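Local coordinates for protein 2-aminomuconate 6-semialdehyde dehydrogenase (Burkholderia cenocepacia, PDB 4U3W) that probably oxidises 2-aminomuconate 6-semialdehyde to 2-aminomuconate with a nicotinamide coenzyme, as a member of the aldehyde dehydrogenase family, at residues D62-A67 with N223-H228; E101-E106 with R112-A117; V280-A285 with A423-R428. One frame throughout, in Å; residues are numbered along the deposited sequence.

Contact 1: residues D62-A67 with N223-H228; sequences DSAVQA and NLIHGH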
loop_
_atom_site.group_PDB
_atom_site.type_symbol
_atom_site.label_atom_id
_atom_site.label_comp_id
_atom_site.label_asym_id
_atom_site.label_seq_id
_atom_site.Cartn_x
_atom_site.Cartn_y
_atom_site.Cartn_z
ATOM N N ASP A 62 -27.518 -22.459 -19.346
ATOM C CA ASP A 62 -26.587 -23.451 -18.825
ATOM C C ASP A 62 -25.462 -23.734 -19.838
ATOM O O ASP A 62 -24.316 -23.934 -19.455
ATOM C CB ASP A 62 -27.340 -24.757 -18.452
ATOM C CG ASP A 62 -26.396 -25.931 -18.242
ATOM O OD1 ASP A 62 -25.669 -25.934 -17.230
ATOM O OD2 ASP A 62 -26.360 -26.870 -19.083
ATOM N N SER A 63 -25.813 -23.793 -21.121
ATOM C CA SER A 63 -24.812 -23.922 -22.184
ATOM C C SER A 63 -23.720 -22.829 -22.101
ATOM O O SER A 63 -22.569 -23.092 -22.332
ATOM C CB SER A 63 -25.470 -23.870 -23.565
ATOM O OG SER A 63 -26.338 -24.996 -23.718
ATOM N N ALA A 64 -24.138 -21.597 -21.870
ATOM C CA ALA A 64 -23.207 -20.472 -21.846
ATOM C C ALA A 64 -22.268 -20.626 -20.652
ATOM O O ALA A 64 -21.050 -20.392 -20.752
ATOM C CB ALA A 64 -23.985 -19.175 -21.794
ATOM N N VAL A 65 -22.816 -21.048 -19.513
ATOM C CA VAL A 65 -21.989 -21.245 -18.328
ATOM C C VAL A 65 -20.966 -22.376 -18.531
ATOM O O VAL A 65 -19.769 -22.261 -18.135
ATOM C CB VAL A 65 -22.882 -21.537 -17.092
ATOM C CG1 VAL A 65 -22.005 -21.776 -15.855
ATOM C CG2 VAL A 65 -23.824 -20.339 -16.862
ATOM N N GLN A 66 -21.400 -23.457 -19.184
ATOM C CA GLN A 66 -20.477 -24.560 -19.387
ATOM C C GLN A 66 -19.365 -24.169 -20.375
ATOM O O GLN A 66 -18.264 -24.653 -20.231
ATOM C CB GLN A 66 -21.216 -25.822 -19.891
ATOM C CG GLN A 66 -22.357 -26.309 -18.939
ATOM C CD GLN A 66 -21.985 -26.302 -17.448
ATOM O OE1 GLN A 66 -20.861 -26.590 -17.066
ATOM N NE2 GLN A 66 -22.942 -25.941 -16.609
ATOM N N ALA A 67 -19.694 -23.369 -21.399
ATOM C CA ALA A 67 -18.699 -22.879 -22.363
ATOM C C ALA A 67 -17.651 -22.010 -21.654
ATOM O O ALA A 67 -16.450 -22.090 -21.951
ATOM C CB ALA A 67 -19.357 -22.065 -23.492
ATOM N N ASN A 223 -19.365 -14.451 -23.174
ATOM C CA ASN A 223 -20.655 -14.987 -23.670
ATOM C C ASN A 223 -21.756 -13.971 -23.372
ATOM O O ASN A 223 -21.813 -13.429 -22.276
ATOM C CB ASN A 223 -20.987 -16.333 -23.038
ATOM C CG ASN A 223 -19.854 -17.290 -23.145
ATOM O OD1 ASN A 223 -19.701 -17.988 -24.142
ATOM N ND2 ASN A 223 -19.027 -17.312 -22.131
ATOM N N LEU A 224 -22.585 -13.692 -24.382
ATOM C CA LEU A 224 -23.714 -12.767 -24.272
ATOM C C LEU A 224 -25.022 -13.527 -24.387
ATOM O O LEU A 224 -25.217 -14.295 -25.336
ATOM C CB LEU A 224 -23.656 -11.720 -25.389
ATOM C CG LEU A 224 -24.826 -10.721 -25.355
ATOM C CD1 LEU A 224 -24.595 -9.739 -24.241
ATOM C CD2 LEU A 224 -24.787 -9.969 -26.669
ATOM N N ILE A 225 -25.892 -13.389 -23.407
ATOM C CA ILE A 225 -27.225 -14.002 -23.488
ATOM C C ILE A 225 -28.280 -12.921 -23.353
ATOM O O ILE A 225 -28.204 -12.097 -22.422
ATOM C CB ILE A 225 -27.471 -15.051 -22.387
ATOM C CG1 ILE A 225 -26.903 -14.536 -21.055
ATOM C CG2 ILE A 225 -26.794 -16.387 -22.742
ATOM C CD1 ILE A 225 -27.368 -15.368 -19.839
ATOM N N HIS A 226 -29.241 -12.917 -24.258
ATOM C CA HIS A 226 -30.314 -11.950 -24.174
ATOM C C HIS A 226 -31.534 -12.518 -23.497
ATOM O O HIS A 226 -31.786 -13.766 -23.519
ATOM C CB HIS A 226 -30.738 -11.450 -25.545
ATOM C CG HIS A 226 -29.729 -10.545 -26.197
ATOM N ND1 HIS A 226 -29.388 -9.289 -25.689
ATOM C CD2 HIS A 226 -28.967 -10.713 -27.308
ATOM C CE1 HIS A 226 -28.523 -8.717 -26.494
ATOM N NE2 HIS A 226 -28.239 -9.556 -27.485
ATOM N N GLY A 227 -32.306 -11.611 -22.912
ATOM C CA GLY A 227 -33.575 -12.029 -22.351
ATOM C C GLY A 227 -34.048 -11.177 -21.221
ATOM O O GLY A 227 -33.432 -10.156 -20.913
ATOM N N HIS A 228 -35.128 -11.622 -20.595
ATOM C CA HIS A 228 -35.718 -10.902 -19.496
ATOM C C HIS A 228 -35.084 -11.278 -18.164
ATOM O O HIS A 228 -34.058 -11.945 -18.135
ATOM C CB HIS A 228 -37.257 -11.120 -19.513
ATOM C CG HIS A 228 -37.910 -10.342 -20.605
ATOM N ND1 HIS A 228 -37.695 -10.632 -21.940
ATOM C CD2 HIS A 228 -38.714 -9.242 -20.579
ATOM C CE1 HIS A 228 -38.377 -9.776 -22.691
ATOM N NE2 HIS A 228 -38.980 -8.907 -21.893
#
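The carboxamide of N223 turns one face to A64 and A67 of the helix. The carbonyl O of A64 stands above its plane, almost over CG, with N223 ND2 to A64 O at 3.9 Å. A67 CB lies on that same side, displaced beyond the oxygen, 4.1 Å from N223 OD1. Neither approach is a hydrogen bond. The amide's polar atoms are satisfied by other backbone groups: ND2 donates to the carbonyls of G220 and V193, and OD1 accepts from the N-H of N29. Three bonds therefore fix the rotation of the group and let it present its plane to the helix. N223 places CG beside its own backbone N (chi1 -51°), and its CB comes to 4.3 Å from A64 CB. Two residues on, I225 points the same way along the extended chain. Its CG2 meets A64 CB at 4.1 Å, while CG1 takes the position between backbone N and carbonyl carbon (chi1 41°). A64 thus touches both residues, and the alternation of the chain sends L224 to the other side, where its CG lies above one face of the H226 ring, toward the rim. On the helix, Q66 NE2 donates to D62 OD1 (2.8 Å), in the plane of its own amide but from above the carboxylate. The same two side chains also bond H240 and D242. The contact packs helix 58-76 against strand 222-224, a parallel neighbour of strand 192-196 in the Rossmann-like sheet of the probable coenzyme-binding domain. V194 of that strand touches A64, N223 and I225, while L224 faces helix 203-214, so helices cover this sheet on both sides.

Contact 2: residues E101-E106 with R112-A117; sequences EFVAAE and RPVAQA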
loop_
_atom_site.group_PDB
_atom_site.type_symbol
_atom_site.label_atom_id
_atom_site.label_comp_id
_atom_site.label_asym_id
_atom_site.label_seq_id
_atom_site.Cartn_x
_atom_site.Cartn_y
_atom_site.Cartn_z
ATOM N N GLU A 101 -21.010 3.648 -34.950
ATOM C CA GLU A 101 -22.007 2.593 -34.823
ATOM C C GLU A 101 -22.443 2.396 -33.381
ATOM O O GLU A 101 -23.591 2.103 -33.127
ATOM C CB GLU A 101 -21.460 1.244 -35.325
ATOM C CG GLU A 101 -21.401 1.073 -36.816
ATOM C CD GLU A 101 -20.908 -0.309 -37.179
ATOM O OE1 GLU A 101 -21.698 -1.269 -37.063
ATOM O OE2 GLU A 101 -19.721 -0.448 -37.526
ATOM N N PHE A 102 -21.489 2.417 -32.447
ATOM C CA PHE A 102 -21.823 2.207 -31.043
ATOM C C PHE A 102 -22.717 3.322 -30.573
ATOM O O PHE A 102 -23.720 3.090 -29.895
ATOM C CB PHE A 102 -20.552 2.132 -30.179
ATOM C CG PHE A 102 -19.997 0.731 -30.068
ATOM C CD1 PHE A 102 -19.122 0.216 -31.029
ATOM C CD2 PHE A 102 -20.393 -0.094 -29.019
ATOM C CE1 PHE A 102 -18.672 -1.099 -30.933
ATOM C CE2 PHE A 102 -19.941 -1.437 -28.921
ATOM C CZ PHE A 102 -19.084 -1.924 -29.856
ATOM N N VAL A 103 -22.359 4.544 -30.970
ATOM C CA VAL A 103 -23.169 5.710 -30.658
ATOM C C VAL A 103 -24.582 5.542 -31.169
ATOM O O VAL A 103 -25.545 5.761 -30.435
ATOM C CB VAL A 103 -22.517 7.002 -31.244
ATOM C CG1 VAL A 103 -23.461 8.212 -31.090
ATOM C CG2 VAL A 103 -21.183 7.257 -30.506
ATOM N N ALA A 104 -24.740 5.147 -32.421
ATOM C CA ALA A 104 -26.087 5.062 -33.010
ATOM C C ALA A 104 -26.962 3.962 -32.346
ATOM O O ALA A 104 -28.161 4.134 -32.182
ATOM C CB ALA A 104 -25.977 4.807 -34.521
ATOM N N ALA A 105 -26.336 2.845 -31.973
ATOM C CA ALA A 105 -27.025 1.753 -31.279
ATOM C C ALA A 105 -27.501 2.242 -29.900
ATOM O O ALA A 105 -28.640 2.034 -29.517
ATOM C CB ALA A 105 -26.080 0.540 -31.123
ATOM N N GLU A 106 -26.623 2.935 -29.177
ATOM C CA GLU A 106 -26.953 3.411 -27.853
ATOM C C GLU A 106 -28.085 4.434 -27.925
ATOM O O GLU A 106 -29.055 4.350 -27.159
ATOM C CB GLU A 106 -25.716 4.035 -27.181
ATOM C CG GLU A 106 -25.833 4.189 -25.671
ATOM C CD GLU A 106 -25.604 2.853 -24.931
ATOM O OE1 GLU A 106 -25.888 1.786 -25.494
ATOM O OE2 GLU A 106 -25.134 2.870 -23.782
ATOM N N ARG A 112 -31.089 8.798 -25.994
ATOM C CA ARG A 112 -30.186 9.763 -25.348
ATOM C C ARG A 112 -29.675 10.773 -26.376
ATOM O O ARG A 112 -29.382 10.386 -27.490
ATOM C CB ARG A 112 -28.991 9.036 -24.712
ATOM C CG ARG A 112 -28.175 9.927 -23.732
ATOM C CD ARG A 112 -27.475 9.104 -22.632
ATOM N NE ARG A 112 -26.455 9.892 -21.927
ATOM C CZ ARG A 112 -26.730 10.858 -21.054
ATOM N NH1 ARG A 112 -27.986 11.131 -20.762
ATOM N NH2 ARG A 112 -25.767 11.540 -20.460
ATOM N N PRO A 113 -29.609 12.057 -26.022
ATOM C CA PRO A 113 -29.126 13.030 -27.024
ATOM C C PRO A 113 -27.743 12.619 -27.575
ATOM O O PRO A 113 -26.867 12.160 -26.801
ATOM C CB PRO A 113 -29.048 14.349 -26.231
ATOM C CG PRO A 113 -30.186 14.236 -25.219
ATOM C CD PRO A 113 -30.170 12.710 -24.828
ATOM N N VAL A 114 -27.556 12.753 -28.884
ATOM C CA VAL A 114 -26.336 12.243 -29.512
ATOM C C VAL A 114 -25.043 12.746 -28.898
ATOM O O VAL A 114 -24.109 11.939 -28.658
ATOM C CB VAL A 114 -26.337 12.542 -31.020
ATOM C CG1 VAL A 114 -25.014 12.033 -31.683
ATOM C CG2 VAL A 114 -27.513 11.854 -31.680
ATOM N N ALA A 115 -24.960 14.062 -28.634
ATOM C CA ALA A 115 -23.719 14.625 -28.124
ATOM C C ALA A 115 -23.332 14.005 -26.781
ATOM O O ALA A 115 -22.149 13.866 -26.463
ATOM C CB ALA A 115 -23.832 16.170 -28.010
ATOM N N GLN A 116 -24.339 13.605 -26.001
ATOM C CA GLN A 116 -24.078 13.050 -24.680
ATOM C C GLN A 116 -23.684 11.563 -24.795
ATOM O O GLN A 116 -22.873 11.053 -24.013
ATOM C CB GLN A 116 -25.318 13.252 -23.780
ATOM C CG GLN A 116 -25.651 14.753 -23.542
ATOM C CD GLN A 116 -27.128 15.012 -23.141
ATOM O OE1 GLN A 116 -27.862 14.076 -22.773
ATOM N NE2 GLN A 116 -27.561 16.284 -23.214
ATOM N N ALA A 117 -24.270 10.878 -25.767
ATOM C CA ALA A 117 -23.975 9.451 -25.992
ATOM C C ALA A 117 -22.517 9.312 -26.408
ATOM O O ALA A 117 -21.833 8.341 -26.045
ATOM C CB ALA A 117 -24.910 8.868 -27.071
#
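V103 and V114 both set CG1 anti to the backbone N, with chi1 of 172° and 178°, and these two methyl groups are the ones that meet, 4.2 Å apart. The side chains cross at about a right angle. V103 CG1 also lies 4.3 Å from A117 CB, so this one methyl touches two residues a helical turn apart. The backbones come closest at V103 and A117, where the CA atoms are 6.0 Å apart; the alanine's single methyl suits so near an approach. The pair joins helices 99-110 and 114-138, which follow each other through a short turn. P113 occupies the N-cap of the second helix, and its carbonyl O accepts from A117 N at 3.1 Å in the first turn. V107 continues the apolar seam by touching V114 and A117, and I122 continues it from the second helix by touching V103. E106 and R112 turn their side chains toward this seam at the root but do not bond across it. R112 pairs through NE with D121, and Q116 OE1 lies 3.5 Å above its guanidinium plane, toward the rim. The buried carboxylate of E106 is gripped by S204 OG and by the N-H of L176 in the first turn of helix 175-188, which would probably favour its charged form. Cohesion between the two segments is thus purely van der Waals and hydrophobic: no hydrogen bond or salt bridge crosses; R112 finds its partner D121 further along helix 114-138, and E106 finds its own on helices 175-188 and 203-214.

Contact 3: residues V280-A285 with A423-R428; sequences VVFADA and AEVVKR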
loop_
_atom_site.group_PDB
_atom_site.type_symbol
_atom_site.label_atom_id
_atom_site.label_comp_id
_atom_site.label_asym_id
_atom_site.label_seq_id
_atom_site.Cartn_x
_atom_site.Cartn_y
_atom_site.Cartn_z
ATOM N N VAL A 280 -27.123 19.131 -1.199
ATOM C CA VAL A 280 -27.232 20.128 -0.118
ATOM C C VAL A 280 -26.572 21.395 -0.597
ATOM O O VAL A 280 -25.452 21.342 -1.076
ATOM C CB VAL A 280 -26.569 19.637 1.215
ATOM C CG1 VAL A 280 -26.730 20.675 2.334
ATOM C CG2 VAL A 280 -27.212 18.306 1.654
ATOM N N VAL A 281 -27.300 22.506 -0.532
ATOM C CA VAL A 281 -26.753 23.793 -0.926
ATOM C C VAL A 281 -26.759 24.772 0.257
ATOM O O VAL A 281 -27.806 25.195 0.693
ATOM C CB VAL A 281 -27.529 24.426 -2.130
ATOM C CG1 VAL A 281 -26.823 25.716 -2.572
ATOM C CG2 VAL A 281 -27.572 23.414 -3.313
ATOM N N PHE A 282 -25.576 25.122 0.760
ATOM C CA PHE A 282 -25.472 26.090 1.832
ATOM C C PHE A 282 -25.555 27.522 1.251
ATOM O O PHE A 282 -25.195 27.721 0.080
ATOM C CB PHE A 282 -24.151 25.866 2.596
ATOM C CG PHE A 282 -24.187 24.658 3.494
ATOM C CD1 PHE A 282 -24.667 24.763 4.799
ATOM C CD2 PHE A 282 -23.788 23.401 3.012
ATOM C CE1 PHE A 282 -24.716 23.666 5.625
ATOM C CE2 PHE A 282 -23.810 22.288 3.840
ATOM C CZ PHE A 282 -24.286 22.415 5.145
ATOM N N ALA A 283 -25.982 28.510 2.058
ATOM C CA ALA A 283 -26.074 29.901 1.591
ATOM C C ALA A 283 -24.705 30.437 1.146
ATOM O O ALA A 283 -24.647 31.341 0.323
ATOM C CB ALA A 283 -26.686 30.857 2.718
ATOM N N ASP A 284 -23.603 29.876 1.659
ATOM C CA ASP A 284 -22.272 30.359 1.278
ATOM C C ASP A 284 -21.750 29.719 -0.017
ATOM O O ASP A 284 -20.601 29.950 -0.423
ATOM C CB ASP A 284 -21.263 30.141 2.419
ATOM C CG ASP A 284 -20.999 28.636 2.749
ATOM O OD1 ASP A 284 -20.961 27.786 1.834
ATOM O OD2 ASP A 284 -20.795 28.301 3.952
ATOM N N ALA A 285 -22.577 28.890 -0.660
ATOM C CA ALA A 285 -22.167 28.255 -1.910
ATOM C C ALA A 285 -22.021 29.262 -3.016
ATOM O O ALA A 285 -22.573 30.361 -2.928
ATOM C CB ALA A 285 -23.191 27.123 -2.340
ATOM N N ALA A 423 -26.286 20.785 11.693
ATOM C CA ALA A 423 -26.553 19.507 12.344
ATOM C C ALA A 423 -27.880 18.897 11.844
ATOM O O ALA A 423 -28.021 17.669 11.692
ATOM C CB ALA A 423 -26.566 19.693 13.863
ATOM N N GLU A 424 -28.842 19.786 11.586
ATOM C CA GLU A 424 -30.148 19.436 11.084
ATOM C C GLU A 424 -30.109 18.790 9.715
ATOM O O GLU A 424 -30.690 17.712 9.506
ATOM C CB GLU A 424 -31.030 20.685 11.024
ATOM C CG GLU A 424 -32.374 20.444 10.338
ATOM C CD GLU A 424 -32.967 21.693 9.687
ATOM O OE1 GLU A 424 -32.462 22.791 9.919
ATOM O OE2 GLU A 424 -33.925 21.573 8.915
ATOM N N VAL A 425 -29.439 19.432 8.760
ATOM C CA VAL A 425 -29.496 18.903 7.393
ATOM C C VAL A 425 -28.695 17.587 7.281
ATOM O O VAL A 425 -29.010 16.732 6.469
ATOM C CB VAL A 425 -28.992 19.965 6.348
ATOM C CG1 VAL A 425 -27.466 20.046 6.291
ATOM C CG2 VAL A 425 -29.534 19.656 4.972
ATOM N N VAL A 426 -27.651 17.430 8.088
ATOM C CA VAL A 426 -26.921 16.169 8.111
ATOM C C VAL A 426 -27.900 15.029 8.511
ATOM O O VAL A 426 -27.941 13.972 7.866
ATOM C CB VAL A 426 -25.723 16.235 9.082
ATOM C CG1 VAL A 426 -25.194 14.832 9.372
ATOM C CG2 VAL A 426 -24.569 17.131 8.484
ATOM N N LYS A 427 -28.689 15.255 9.558
ATOM C CA LYS A 427 -29.684 14.280 9.988
ATOM C C LYS A 427 -30.706 14.002 8.907
ATOM O O LYS A 427 -31.085 12.829 8.695
ATOM C CB LYS A 427 -30.414 14.732 11.254
ATOM C CG LYS A 427 -29.533 14.741 12.484
ATOM C CD LYS A 427 -30.320 15.187 13.723
ATOM C CE LYS A 427 -29.400 15.403 14.922
ATOM N NZ LYS A 427 -28.734 14.126 15.293
ATOM N N ARG A 428 -31.155 15.049 8.211
ATOM C CA ARG A 428 -32.192 14.837 7.175
ATOM C C ARG A 428 -31.640 14.036 5.964
ATOM O O ARG A 428 -32.303 13.154 5.396
ATOM C CB ARG A 428 -32.746 16.194 6.735
ATOM C CG ARG A 428 -33.423 16.893 7.913
ATOM C CD ARG A 428 -33.986 18.254 7.579
ATOM N NE ARG A 428 -35.131 18.219 6.657
ATOM C CZ ARG A 428 -35.636 19.327 6.108
ATOM N NH1 ARG A 428 -35.087 20.501 6.395
ATOM N NH2 ARG A 428 -36.660 19.274 5.272
#
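V280, extended at the end of strand 277-281, faces V425 of helix 422-430 with the CA atoms 7.9 Å apart, and just beyond it a type I turn from F282 to A285, closed by A285 N to F282 O at 3.0 Å, takes the chain off the sheet. V280 and V425 reach toward each other tip to tip: V280 CG1 sits 4.0 Å from V425 CG2 and 4.1 Å from V425 CG1. V425 can offer both methyls because CG1 lies between its backbone N and carbonyl carbon (chi1 79°) while CG2 is anti to the N. The same CG1 meets F282 CZ at 4.1 Å, an oblique approach to the ring. The CB of F282 does not point at the helix, and only the far end of the ring comes near it; F419 meets the ring edge-to-face and R447 by a cation-pi interaction. R428 NH1 donates to E424 OE2 within a salt bridge (3.0 Å, 134°), and NE makes a second one with D400. V425 also touches Y313 of strand 309-315 and F419 of strand 413-419, which places the helix on the sheet of the probable catalytic domain. Chemically, three buried apolar side chains are held by dispersion and the exclusion of water; no charge pair crosses, R428 pairing on the helix side and D284 with R447 on the other.

In the fold
Contacts 1 and 2 are the closest pair: their centres are 27 Å apart and their nearest atoms about 10 Å, and both segments of contact 2 fall between those of contact 1 in sequence. Helix 203-214 connects them, receiving L224 from contact 1 and F102 from contact 2. Contact 3 comes later in the chain and sits in a different sheet, its centre 48 Å from contact 1, across the chain's centre, and 37 Å from contact 2. This split fits the separate coenzyme-binding and catalytic domains of the family. Magnesium ions are bound at L42 and E200 and at D492 and S495; none of these residues belongs to the three contacts.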